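Long-range contacts in serpin-12 (Manduca sexta, PDB 6CJ7), which probably inhibits serine proteases of larval hemolymph and controls the prophenoloxidase activation system: residues V22-Q27 with P285-M290; T126-P131 with D157-N162; G161-V166 with Q314-L319; A170-G175 with S321-I326; P273-K278 with A375-P380. All blocks are in the same frame, centred on the assembly; numbering follows the deposited sequence.

In the fold
Four of the five contacts lie on or against the serpin A sheet. Contacts 3 and 4 use the same two parallel strands, 165-174 and 317-326, near their beginnings and their ends, with centres about 25 Å apart; in serpins this pair parts to admit the reactive-centre loop. Contact 2 lies beside contact 3, about 9 Å centre to centre, and shares G161 and N162 with it. Contact 5 borders contact 4, their centres about 12 Å apart, where S276 and T325 meet through their hydroxyls. Contact 1, between two helices, reaches contact 5 through F25, whose CZ is 4.0 Å from R376 N, although the centres are about 21 Å apart.

Contact 1 of 5, residues V22-Q27 with P285-M290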
# COMPACT_ATOMS: atom_id res chain seq x y z
N VAL A 22 0.75 -8.08 -2.47
CA VAL A 22 0.94 -7.91 -3.91
C VAL A 22 -0.10 -8.71 -4.69
O VAL A 22 -0.65 -8.22 -5.69
CB VAL A 22 2.37 -8.31 -4.31
CG1 VAL A 22 2.56 -8.20 -5.83
CG2 VAL A 22 3.37 -7.40 -3.63
N ASN A 23 -0.38 -9.95 -4.26
CA ASN A 23 -1.40 -10.77 -4.91
C ASN A 23 -2.77 -10.09 -4.84
O ASN A 23 -3.53 -10.12 -5.82
CB ASN A 23 -1.47 -12.15 -4.25
CG ASN A 23 -0.18 -12.95 -4.39
OD1 ASN A 23 0.59 -12.76 -5.32
ND2 ASN A 23 0.03 -13.88 -3.45
N VAL A 24 -3.10 -9.48 -3.70
CA VAL A 24 -4.36 -8.76 -3.57
C VAL A 24 -4.41 -7.61 -4.57
O VAL A 24 -5.41 -7.42 -5.28
CB VAL A 24 -4.56 -8.26 -2.13
CG1 VAL A 24 -5.74 -7.27 -2.06
CG2 VAL A 24 -4.81 -9.46 -1.18
N PHE A 25 -3.34 -6.82 -4.64
CA PHE A 25 -3.31 -5.70 -5.58
C PHE A 25 -3.51 -6.18 -7.01
O PHE A 25 -4.28 -5.60 -7.78
CB PHE A 25 -2.00 -4.93 -5.45
CG PHE A 25 -1.86 -3.79 -6.43
CD1 PHE A 25 -2.44 -2.55 -6.16
CD2 PHE A 25 -1.17 -3.95 -7.62
CE1 PHE A 25 -2.32 -1.49 -7.07
CE2 PHE A 25 -1.05 -2.90 -8.54
CZ PHE A 25 -1.62 -1.67 -8.26
N LYS A 26 -2.81 -7.25 -7.39
CA LYS A 26 -2.93 -7.76 -8.76
C LYS A 26 -4.34 -8.27 -9.03
O LYS A 26 -4.87 -8.08 -10.13
CB LYS A 26 -1.89 -8.84 -9.02
CG LYS A 26 -0.46 -8.30 -9.10
CD LYS A 26 0.48 -9.34 -9.69
CE LYS A 26 1.90 -8.79 -9.80
NZ LYS A 26 2.74 -9.72 -10.63
N GLN A 27 -4.95 -8.92 -8.04
CA GLN A 27 -6.32 -9.39 -8.21
C GLN A 27 -7.27 -8.22 -8.44
O GLN A 27 -8.09 -8.24 -9.37
CB GLN A 27 -6.77 -10.22 -7.00
CG GLN A 27 -8.22 -10.71 -7.08
CD GLN A 27 -8.47 -11.61 -8.26
OE1 GLN A 27 -7.65 -12.47 -8.58
NE2 GLN A 27 -9.59 -11.42 -8.94
N PRO A 285 -14.59 -7.98 -0.29
CA PRO A 285 -14.74 -8.72 -1.56
C PRO A 285 -13.47 -9.42 -2.02
O PRO A 285 -13.52 -10.60 -2.41
CB PRO A 285 -15.18 -7.62 -2.54
CG PRO A 285 -15.87 -6.62 -1.70
CD PRO A 285 -15.11 -6.60 -0.40
N VAL A 286 -12.33 -8.73 -2.01
CA VAL A 286 -11.12 -9.35 -2.55
C VAL A 286 -10.59 -10.40 -1.58
O VAL A 286 -10.10 -11.46 -2.01
CB VAL A 286 -10.06 -8.29 -2.92
CG1 VAL A 286 -9.47 -7.60 -1.70
CG2 VAL A 286 -8.96 -8.92 -3.78
N LEU A 287 -10.71 -10.18 -0.27
CA LEU A 287 -10.23 -11.19 0.66
C LEU A 287 -11.07 -12.46 0.58
O LEU A 287 -10.53 -13.57 0.73
CB LEU A 287 -10.19 -10.64 2.09
CG LEU A 287 -9.15 -9.52 2.30
CD1 LEU A 287 -9.13 -9.04 3.75
CD2 LEU A 287 -7.78 -10.00 1.88
N ASN A 288 -12.37 -12.33 0.28
CA ASN A 288 -13.19 -13.51 0.06
C ASN A 288 -12.74 -14.31 -1.16
O ASN A 288 -13.01 -15.51 -1.24
CB ASN A 288 -14.66 -13.11 -0.11
CG ASN A 288 -15.40 -12.99 1.21
OD1 ASN A 288 -15.07 -13.65 2.19
ND2 ASN A 288 -16.43 -12.15 1.24
N LYS A 289 -12.07 -13.67 -2.13
CA LYS A 289 -11.54 -14.35 -3.30
C LYS A 289 -10.14 -14.91 -3.10
O LYS A 289 -9.72 -15.78 -3.87
CB LYS A 289 -11.48 -13.38 -4.50
CG LYS A 289 -12.82 -12.93 -5.04
CD LYS A 289 -12.62 -12.02 -6.24
CE LYS A 289 -13.80 -12.07 -7.19
NZ LYS A 289 -13.61 -11.18 -8.36
N MET A 290 -9.42 -14.45 -2.07
CA MET A 290 -8.01 -14.76 -1.90
C MET A 290 -7.77 -15.81 -0.82
O MET A 290 -6.65 -15.90 -0.29
CB MET A 290 -7.22 -13.50 -1.58
CG MET A 290 -7.28 -12.40 -2.63
SD MET A 290 -6.59 -12.90 -4.21
CE MET A 290 -4.89 -13.20 -3.75
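V24 and Q27, one turn apart on helix 19-31, meet V286 of helix 284-289 and M290 just after it; the local helix axes approach to 10.3 Å at an angle of 112°. The steep crossing confines the contact to a few side chains. Its apolar part starts at the valines: V24 CG1 touches V286 CG1 at 3.8 Å, while V286 CG2, carried anti to its own backbone N because CG1 takes the crowded position between N and C (chi1 69°), turns to the aliphatic part of Q27 and lies 3.8 Å from Q27 CG. The other methyl of the first valine, V24 CG2, looks to L287 CD2 and to M290 CG.

The thioether makes a second group. M290 is bent at both chi2 and chi3, and the bends fold its end along the facing helix: M290 SD runs past Q27 CB at 3.9 Å and M290 CE ends 3.6 Å from N23 CB. An alanine at M290, lacking CG, SD and CE, would probably leave a gap beside V24, N23 and Q27 where the thioether had packed.

No hydrogen bond links the two segments. The polar ends of Q27 and K289 pass with Q27 NE2 4.1 Å from K289 NZ, and both are drawn to E31 further along the first helix, Q27 by a hydrogen bond and K289 by a salt bridge. Helix 40-51 packs against both segments, its I43 on V24 and its L47 on L287; F20 of helix 19-31 packs on L287 and M290, and F25 reaches M374 on strand 370-377.

Contact 2 of 5, residues T126-P131 with D157-N162; sequences TYFGKP and DDLSGN
S160 OG accepts the backbone N-H of N162 at 3.2 Å, with an angle of 147° at the hydrogen, and this ST turn curls the chain where S160 and G161 pass F128 and G129. Across the contact, S160 O lies 3.2 Å from F128 CB, and the two glycines approach closely, G129 CA standing 4.2 Å from G161 CA. The F128 ring, its CG anti to the carbonyl carbon (chi1 -68°), is directed at L159 and meets L159 CD1 at its edge, F128 CD1 being 4.1 Å away; T126 CG2, of the same segment, lies over one ring face toward its rim. P131, the first residue of helix 131-145, lays its ring against the L159-S160 backbone, with P131 CB 3.5 Å from L159 O and 4.0 Å from L159 CB. A134 touches both F128 and L159, and V166 of strand 165-174 packs on both, so the two loops at the ends of this helix are tied to the sheet that the helix covers, as with helix F of serpins. The segments share no hydrogen bond: carbon-carbon contacts and carbons set against carbonyl oxygens join them, implying that the fit depends on shape rather than directed polar bonds.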
# COMPACT_ATOMS: atom_id res chain seq x y z
N THR A 126 -14.20 -0.41 21.56
CA THR A 126 -15.02 0.56 20.83
C THR A 126 -16.49 0.24 21.04
O THR A 126 -16.91 -0.91 20.89
CB THR A 126 -14.68 0.52 19.33
OG1 THR A 126 -13.29 0.79 19.15
CG2 THR A 126 -15.51 1.55 18.56
N TYR A 127 -17.29 1.26 21.37
CA TYR A 127 -18.74 1.09 21.44
C TYR A 127 -19.32 1.48 20.09
O TYR A 127 -19.12 2.61 19.62
CB TYR A 127 -19.37 1.92 22.56
CG TYR A 127 -20.88 1.78 22.66
CD1 TYR A 127 -21.47 0.56 22.98
CD2 TYR A 127 -21.72 2.87 22.45
CE1 TYR A 127 -22.84 0.43 23.07
CE2 TYR A 127 -23.10 2.74 22.54
CZ TYR A 127 -23.66 1.52 22.85
OH TYR A 127 -25.04 1.38 22.95
N PHE A 128 -20.02 0.54 19.45
CA PHE A 128 -20.61 0.77 18.13
C PHE A 128 -22.10 1.09 18.19
O PHE A 128 -22.72 1.28 17.14
CB PHE A 128 -20.37 -0.44 17.22
CG PHE A 128 -18.92 -0.66 16.85
CD1 PHE A 128 -18.30 0.16 15.91
CD2 PHE A 128 -18.18 -1.68 17.42
CE1 PHE A 128 -16.97 -0.03 15.56
CE2 PHE A 128 -16.84 -1.88 17.07
CZ PHE A 128 -16.24 -1.05 16.14
N GLY A 129 -22.69 1.14 19.39
CA GLY A 129 -24.12 1.40 19.52
C GLY A 129 -24.56 2.77 19.05
O GLY A 129 -25.74 2.95 18.74
N LYS A 130 -23.65 3.74 19.03
CA LYS A 130 -23.87 5.03 18.38
C LYS A 130 -22.99 5.05 17.14
O LYS A 130 -21.81 5.44 17.21
CB LYS A 130 -23.56 6.22 19.30
CG LYS A 130 -24.53 6.40 20.46
CD LYS A 130 -24.13 7.57 21.35
CE LYS A 130 -25.11 7.78 22.50
NZ LYS A 130 -26.47 8.21 22.10
N PRO A 131 -23.52 4.62 15.99
CA PRO A 131 -22.64 4.42 14.82
C PRO A 131 -21.99 5.69 14.30
O PRO A 131 -20.83 5.63 13.90
CB PRO A 131 -23.60 3.82 13.77
CG PRO A 131 -24.74 3.25 14.55
CD PRO A 131 -24.89 4.13 15.77
N ASP A 157 -22.79 4.29 8.15
CA ASP A 157 -23.76 3.31 7.69
C ASP A 157 -23.20 1.90 7.67
O ASP A 157 -23.97 0.94 7.54
CB ASP A 157 -24.27 3.70 6.30
CG ASP A 157 -24.98 5.03 6.30
OD1 ASP A 157 -25.71 5.32 7.28
OD2 ASP A 157 -24.81 5.80 5.33
N ASP A 158 -21.88 1.74 7.80
CA ASP A 158 -21.26 0.42 7.90
C ASP A 158 -21.26 -0.11 9.32
O ASP A 158 -20.83 -1.25 9.54
CB ASP A 158 -19.83 0.46 7.37
CG ASP A 158 -19.76 0.80 5.90
OD1 ASP A 158 -20.83 0.86 5.26
OD2 ASP A 158 -18.64 0.99 5.39
N LEU A 159 -21.72 0.66 10.29
CA LEU A 159 -21.61 0.31 11.70
C LEU A 159 -22.99 0.19 12.33
O LEU A 159 -23.94 0.89 11.94
CB LEU A 159 -20.77 1.35 12.46
CG LEU A 159 -19.41 1.72 11.86
CD1 LEU A 159 -18.70 2.72 12.76
CD2 LEU A 159 -18.56 0.48 11.66
N SER A 160 -23.09 -0.69 13.32
CA SER A 160 -24.32 -0.84 14.07
C SER A 160 -23.96 -1.44 15.42
O SER A 160 -22.81 -1.81 15.66
CB SER A 160 -25.33 -1.72 13.33
OG SER A 160 -24.89 -3.06 13.29
N GLY A 161 -24.95 -1.56 16.30
CA GLY A 161 -24.72 -2.23 17.56
C GLY A 161 -24.27 -3.67 17.41
O GLY A 161 -23.72 -4.25 18.36
N ASN A 162 -24.47 -4.27 16.24
CA ASN A 162 -24.06 -5.64 15.99
C ASN A 162 -22.67 -5.74 15.38
O ASN A 162 -22.18 -6.86 15.19
CB ASN A 162 -25.09 -6.34 15.10
CG ASN A 162 -26.35 -6.72 15.87
OD1 ASN A 162 -26.29 -7.37 16.91
ND2 ASN A 162 -27.51 -6.30 15.37

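Contact 3 of 5, residues G161-V166 with Q314-L319; sequences GNTQMV and QVSSAL
Q164, just before strand 165-174, stretches across to Q314. Its CB lies 3.7 Å from both S316 OG and Q314 O; next, Q164 CG passes Q314 NE2, and Q164 CD comes to 3.1 Å from that same nitrogen. The amide planes are 32° apart. At the tip, Q164 NE2 lies 3.1 Å from Q314 OE1 but 3.0 Å from Q314 N, where donor faces donor, so no clear bond to Q314 holds it; Q164 OE1 accepts from a water.

Beside the glutamines, S316 OG accepts two backbone N-H groups, those of Q164 at 2.9 Å and of M165 at 3.2 Å. Its place follows from a CB-OG bond anti to the carbonyl carbon (chi1 -52°), which turns OG to the facing segment. With an alanine at S316 the N-H groups of Q164 and M165 would probably both be left without this acceptor. M165 O in turn takes the N-H groups of S316, at 2.9 Å, and S317, both in the carbonyl plane. V166 then pairs with S317 in a parallel bridge, and V166 CG1 meets L319 CD1. Here begins the parallel pair, s3A and s5A, at the centre of the A sheet of an uninserted serpin.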
# COMPACT_ATOMS: atom_id res chain seq x y z
N GLY A 161 -24.95 -1.56 16.30
CA GLY A 161 -24.72 -2.23 17.56
C GLY A 161 -24.27 -3.67 17.41
O GLY A 161 -23.72 -4.25 18.36
N ASN A 162 -24.47 -4.27 16.24
CA ASN A 162 -24.06 -5.64 15.99
C ASN A 162 -22.67 -5.74 15.38
O ASN A 162 -22.18 -6.86 15.19
CB ASN A 162 -25.09 -6.34 15.10
CG ASN A 162 -26.35 -6.72 15.87
OD1 ASN A 162 -26.29 -7.37 16.91
ND2 ASN A 162 -27.51 -6.30 15.37
N THR A 163 -22.03 -4.62 15.06
CA THR A 163 -20.64 -4.63 14.61
C THR A 163 -19.75 -5.22 15.69
O THR A 163 -19.86 -4.87 16.87
CB THR A 163 -20.18 -3.21 14.28
OG1 THR A 163 -21.02 -2.70 13.25
CG2 THR A 163 -18.71 -3.18 13.84
N GLN A 164 -18.85 -6.12 15.28
CA GLN A 164 -17.95 -6.78 16.22
C GLN A 164 -16.53 -6.26 16.13
O GLN A 164 -15.88 -6.05 17.17
CB GLN A 164 -17.95 -8.30 15.98
CG GLN A 164 -19.33 -8.89 16.21
CD GLN A 164 -19.31 -10.37 16.44
OE1 GLN A 164 -20.33 -10.96 16.82
NE2 GLN A 164 -18.16 -10.99 16.22
N MET A 165 -16.01 -6.02 14.92
CA MET A 165 -14.60 -5.70 14.78
C MET A 165 -14.40 -4.93 13.48
O MET A 165 -14.82 -5.40 12.42
CB MET A 165 -13.74 -6.97 14.78
CG MET A 165 -12.27 -6.70 14.95
SD MET A 165 -11.29 -8.20 14.69
CE MET A 165 -12.33 -9.48 15.32
N VAL A 166 -13.75 -3.78 13.56
CA VAL A 166 -13.40 -2.98 12.40
C VAL A 166 -11.89 -2.90 12.34
O VAL A 166 -11.25 -2.35 13.25
CB VAL A 166 -14.02 -1.58 12.46
CG1 VAL A 166 -13.53 -0.73 11.27
CG2 VAL A 166 -15.53 -1.66 12.47
N GLN A 314 -15.68 -11.96 14.93
CA GLN A 314 -15.23 -12.07 13.55
C GLN A 314 -15.01 -10.68 13.00
O GLN A 314 -15.40 -9.68 13.61
CB GLN A 314 -16.22 -12.85 12.67
CG GLN A 314 -17.53 -12.15 12.41
CD GLN A 314 -18.57 -12.42 13.47
OE1 GLN A 314 -18.48 -13.41 14.23
NE2 GLN A 314 -19.55 -11.54 13.56
N VAL A 315 -14.38 -10.61 11.82
CA VAL A 315 -14.12 -9.33 11.17
C VAL A 315 -15.42 -8.83 10.55
O VAL A 315 -16.03 -9.51 9.72
CB VAL A 315 -13.03 -9.45 10.10
CG1 VAL A 315 -12.85 -8.09 9.40
CG2 VAL A 315 -11.71 -9.92 10.73
N SER A 316 -15.87 -7.65 10.99
CA SER A 316 -17.06 -7.04 10.40
C SER A 316 -16.71 -6.18 9.20
O SER A 316 -17.44 -6.18 8.20
CB SER A 316 -17.81 -6.19 11.42
OG SER A 316 -18.07 -6.94 12.59
N SER A 317 -15.63 -5.41 9.31
CA SER A 317 -15.19 -4.54 8.24
C SER A 317 -13.67 -4.57 8.21
O SER A 317 -13.03 -4.59 9.26
CB SER A 317 -15.68 -3.09 8.44
OG SER A 317 -17.09 -3.02 8.27
N ALA A 318 -13.10 -4.62 7.01
CA ALA A 318 -11.65 -4.57 6.81
C ALA A 318 -11.40 -3.47 5.79
O ALA A 318 -11.77 -3.61 4.62
CB ALA A 318 -11.11 -5.92 6.31
N LEU A 319 -10.80 -2.37 6.25
CA LEU A 319 -10.73 -1.14 5.47
C LEU A 319 -9.29 -0.71 5.30
O LEU A 319 -8.51 -0.72 6.26
CB LEU A 319 -11.54 -0.03 6.15
CG LEU A 319 -12.99 -0.40 6.45
CD1 LEU A 319 -13.68 0.69 7.26
CD2 LEU A 319 -13.72 -0.65 5.15
O HOH W 1 -21.89 -11.83 14.28

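Contact 4 of 5, residues A170-G175 with S321-I326; sequences AVYFKG and SAVLTI
Strands A170-K174 and S321-T325 form the parallel centre of the serpin A sheet, s3A beside s5A, with local directions only 1° apart. No strand of the reactive-centre loop lies between them, consistent with a native, uninserted inhibitor. Four backbone bonds run the length of the pair: V171 N to S321 O and V323 N to V171 O, then F173 N to V323 O, each 2.9 Å, and T325 N to F173 O at 3.2 Å.

On one face Y172 offers its ring edge to V323, with Y172 CD1 3.6 Å from V323 CG1, and a water joins Y172 OH to T325 OG1, which is also hydrogen-bonded to S276 OG on strand 265-282. On the other, F173 and L324 run side by side; both carry CG anti to the backbone N (chi1 -176° and 171°), and at the ring edge F173 CD1 lies 3.7 Å from L324 CD1. A second water takes the N-H of G175 and donates to T325 O. K174 NZ bends round to G175 O of the following residue, at 3.0 Å, and forms a salt bridge with D327.

Strand 92-102 borders A170-K174 and strand 265-282 borders S321-T325, while F373 of strand 370-377 packs on A322 and L324.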
# COMPACT_ATOMS: atom_id res chain seq x y z
N ALA A 170 -4.06 2.15 7.17
CA ALA A 170 -3.97 3.29 6.26
C ALA A 170 -2.52 3.71 6.14
O ALA A 170 -1.72 3.52 7.06
CB ALA A 170 -4.82 4.44 6.78
N VAL A 171 -2.16 4.27 4.98
CA VAL A 171 -0.78 4.72 4.79
C VAL A 171 -0.76 5.93 3.87
O VAL A 171 -1.51 6.01 2.89
CB VAL A 171 0.11 3.58 4.25
CG1 VAL A 171 -0.33 3.14 2.88
CG2 VAL A 171 1.58 4.02 4.24
N TYR A 172 0.09 6.90 4.23
CA TYR A 172 0.31 8.12 3.45
C TYR A 172 1.81 8.28 3.23
O TYR A 172 2.59 8.15 4.18
CB TYR A 172 -0.23 9.35 4.17
CG TYR A 172 0.26 10.67 3.64
CD1 TYR A 172 -0.12 11.12 2.39
CD2 TYR A 172 1.08 11.49 4.41
CE1 TYR A 172 0.32 12.35 1.90
CE2 TYR A 172 1.53 12.72 3.93
CZ TYR A 172 1.13 13.14 2.68
OH TYR A 172 1.56 14.36 2.19
N PHE A 173 2.21 8.56 1.99
CA PHE A 173 3.61 8.86 1.72
C PHE A 173 3.75 10.11 0.88
O PHE A 173 3.09 10.24 -0.15
CB PHE A 173 4.33 7.70 1.00
CG PHE A 173 5.81 7.95 0.80
CD1 PHE A 173 6.29 8.47 -0.40
CD2 PHE A 173 6.71 7.68 1.81
CE1 PHE A 173 7.64 8.71 -0.59
CE2 PHE A 173 8.06 7.92 1.64
CZ PHE A 173 8.54 8.43 0.43
N LYS A 174 4.64 11.01 1.31
CA LYS A 174 5.13 12.10 0.47
C LYS A 174 6.60 12.26 0.80
O LYS A 174 6.93 12.59 1.94
CB LYS A 174 4.36 13.40 0.72
CG LYS A 174 4.50 14.45 -0.41
CD LYS A 174 5.81 15.19 -0.36
CE LYS A 174 5.99 16.05 -1.60
NZ LYS A 174 7.38 16.54 -1.68
N GLY A 175 7.47 12.01 -0.17
CA GLY A 175 8.90 12.01 0.06
C GLY A 175 9.57 13.22 -0.56
O GLY A 175 8.97 14.03 -1.25
N SER A 321 -6.74 2.33 3.33
CA SER A 321 -6.60 3.56 2.57
C SER A 321 -5.13 3.80 2.27
O SER A 321 -4.26 3.52 3.10
CB SER A 321 -7.16 4.77 3.33
OG SER A 321 -6.98 5.96 2.55
N ALA A 322 -4.86 4.33 1.08
CA ALA A 322 -3.49 4.55 0.63
C ALA A 322 -3.44 5.87 -0.11
O ALA A 322 -4.24 6.09 -1.02
CB ALA A 322 -3.02 3.41 -0.28
N VAL A 323 -2.51 6.74 0.27
CA VAL A 323 -2.33 8.04 -0.38
C VAL A 323 -0.86 8.20 -0.74
O VAL A 323 0.01 8.09 0.14
CB VAL A 323 -2.78 9.22 0.50
CG1 VAL A 323 -2.48 10.55 -0.20
CG2 VAL A 323 -4.27 9.13 0.84
N LEU A 324 -0.57 8.48 -2.01
CA LEU A 324 0.80 8.72 -2.47
C LEU A 324 0.80 10.00 -3.28
O LEU A 324 0.01 10.15 -4.22
CB LEU A 324 1.31 7.57 -3.33
CG LEU A 324 2.65 7.81 -4.03
CD1 LEU A 324 3.76 7.86 -2.98
CD2 LEU A 324 2.91 6.71 -5.05
N THR A 325 1.70 10.93 -2.93
CA THR A 325 1.81 12.21 -3.62
C THR A 325 3.25 12.39 -4.04
O THR A 325 4.16 12.16 -3.25
CB THR A 325 1.40 13.38 -2.70
OG1 THR A 325 0.05 13.19 -2.25
CG2 THR A 325 1.49 14.70 -3.45
N ILE A 326 3.46 12.84 -5.29
CA ILE A 326 4.80 13.23 -5.70
C ILE A 326 4.77 14.65 -6.26
O ILE A 326 3.76 15.09 -6.83
CB ILE A 326 5.43 12.26 -6.73
CG1 ILE A 326 4.74 12.30 -8.08
CG2 ILE A 326 5.46 10.82 -6.18
CD1 ILE A 326 5.56 11.59 -9.13
O HOH W 2 0.12 15.27 -0.02
O HOH W 3 6.73 11.63 -2.82

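Contact 5 of 5, residues P273-K278 with A375-P380; sequences PKFSIK and ARIMDP
I377 CD1 sits over one face of the F275 ring, 3.9 Å from its centroid and 14° off the normal, a CH-pi contact with the side chains crossing at about a right angle. The same methyl meets I277 CD1 at 4.3 Å. F275 holds CG between its backbone N and carbonyl carbon (chi1 64°), which directs the ring at the isoleucine. Next to it the prolines close together: P273 CB lies 3.9 Å from P380 CB, and F275 CB is 4.1 Å from P380 CB. A water takes the N-H of S276 at 2.9 Å and lies 2.7 Å from P380 O.

In serpin terms strand 265-282 is s6A, alongside s5A in the A sheet, and strand 370-377 belongs to the buried B sheet; this contact therefore packs one sheet on the other. Further out, L324 and I326 of strand 317-326 lie against F275, and F359 touches P273 and I377. R376 forms a salt bridge with D246 and hydrogen bonds to the carbonyls of A29, Q32 and G34, which probably helps to hold the strand that presents I377. D379, next to P380, forms a salt bridge with K199.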
# COMPACT_ATOMS: atom_id res chain seq x y z
N PRO A 273 4.93 12.69 -14.95
CA PRO A 273 3.80 13.50 -14.49
C PRO A 273 3.75 13.56 -12.97
O PRO A 273 3.92 12.56 -12.27
CB PRO A 273 2.58 12.77 -15.06
CG PRO A 273 3.07 11.65 -15.86
CD PRO A 273 4.51 11.42 -15.60
N LYS A 274 3.52 14.77 -12.46
CA LYS A 274 3.10 14.93 -11.08
C LYS A 274 1.77 14.24 -10.86
O LYS A 274 0.87 14.33 -11.71
CB LYS A 274 2.91 16.42 -10.72
CG LYS A 274 4.16 17.23 -10.59
CD LYS A 274 4.01 18.25 -9.48
CE LYS A 274 3.35 19.53 -9.95
NZ LYS A 274 3.42 20.58 -8.89
N PHE A 275 1.62 13.57 -9.72
CA PHE A 275 0.31 13.01 -9.38
C PHE A 275 0.16 12.91 -7.88
O PHE A 275 1.13 12.90 -7.12
CB PHE A 275 0.10 11.64 -10.05
CG PHE A 275 1.04 10.57 -9.59
CD1 PHE A 275 0.77 9.82 -8.44
CD2 PHE A 275 2.18 10.28 -10.32
CE1 PHE A 275 1.64 8.83 -8.02
CE2 PHE A 275 3.04 9.28 -9.92
CZ PHE A 275 2.79 8.55 -8.76
N SER A 276 -1.10 12.85 -7.45
CA SER A 276 -1.45 12.48 -6.09
C SER A 276 -2.63 11.54 -6.18
O SER A 276 -3.67 11.91 -6.75
CB SER A 276 -1.79 13.73 -5.26
OG SER A 276 -2.08 13.38 -3.91
N ILE A 277 -2.49 10.32 -5.66
CA ILE A 277 -3.53 9.30 -5.81
C ILE A 277 -3.96 8.84 -4.43
O ILE A 277 -3.13 8.53 -3.57
CB ILE A 277 -3.04 8.13 -6.69
CG1 ILE A 277 -4.16 7.12 -6.90
CG2 ILE A 277 -1.78 7.47 -6.14
CD1 ILE A 277 -3.84 6.08 -7.94
N LYS A 278 -5.28 8.84 -4.20
CA LYS A 278 -5.85 8.38 -2.94
C LYS A 278 -6.84 7.27 -3.24
O LYS A 278 -7.67 7.40 -4.14
CB LYS A 278 -6.58 9.52 -2.21
CG LYS A 278 -7.31 9.07 -0.96
CD LYS A 278 -8.37 10.07 -0.53
CE LYS A 278 -8.49 10.10 0.98
NZ LYS A 278 -8.36 8.73 1.56
N ALA A 375 0.98 1.44 -7.56
CA ALA A 375 -0.03 2.26 -8.21
C ALA A 375 -0.01 1.97 -9.70
O ALA A 375 1.05 1.98 -10.33
CB ALA A 375 0.19 3.75 -7.97
N ARG A 376 -1.19 1.75 -10.25
CA ARG A 376 -1.39 1.74 -11.69
C ARG A 376 -1.95 3.11 -12.07
O ARG A 376 -3.09 3.44 -11.74
CB ARG A 376 -2.33 0.59 -12.09
CG ARG A 376 -2.76 0.58 -13.58
CD ARG A 376 -3.64 -0.60 -13.85
NE ARG A 376 -4.99 -0.30 -13.37
CZ ARG A 376 -5.98 -1.18 -13.26
NH1 ARG A 376 -5.78 -2.43 -13.62
NH2 ARG A 376 -7.15 -0.79 -12.79
N ILE A 377 -1.13 3.91 -12.74
CA ILE A 377 -1.49 5.28 -13.07
C ILE A 377 -2.04 5.27 -14.49
O ILE A 377 -1.29 5.25 -15.47
CB ILE A 377 -0.31 6.24 -12.93
CG1 ILE A 377 0.34 6.06 -11.55
CG2 ILE A 377 -0.75 7.67 -13.19
CD1 ILE A 377 -0.42 6.70 -10.43
N MET A 378 -3.38 5.28 -14.60
CA MET A 378 -4.08 5.43 -15.87
C MET A 378 -4.31 6.87 -16.26
O MET A 378 -4.48 7.16 -17.45
CB MET A 378 -5.45 4.73 -15.85
CG MET A 378 -5.43 3.26 -15.51
SD MET A 378 -4.25 2.24 -16.45
CE MET A 378 -5.07 1.99 -18.09
N ASP A 379 -4.38 7.77 -15.28
CA ASP A 379 -4.74 9.16 -15.54
C ASP A 379 -4.18 10.00 -14.39
O ASP A 379 -4.79 10.07 -13.33
CB ASP A 379 -6.26 9.32 -15.64
CG ASP A 379 -6.69 10.73 -16.02
OD1 ASP A 379 -5.85 11.66 -15.97
OD2 ASP A 379 -7.89 10.92 -16.35
N PRO A 380 -3.02 10.64 -14.57
CA PRO A 380 -2.42 11.39 -13.46
C PRO A 380 -3.16 12.66 -13.09
O PRO A 380 -2.77 13.30 -12.10
CB PRO A 380 -1.01 11.71 -13.99
CG PRO A 380 -1.21 11.81 -15.48
CD PRO A 380 -2.22 10.72 -15.81
O HOH W 4 -3.19 13.10 -9.49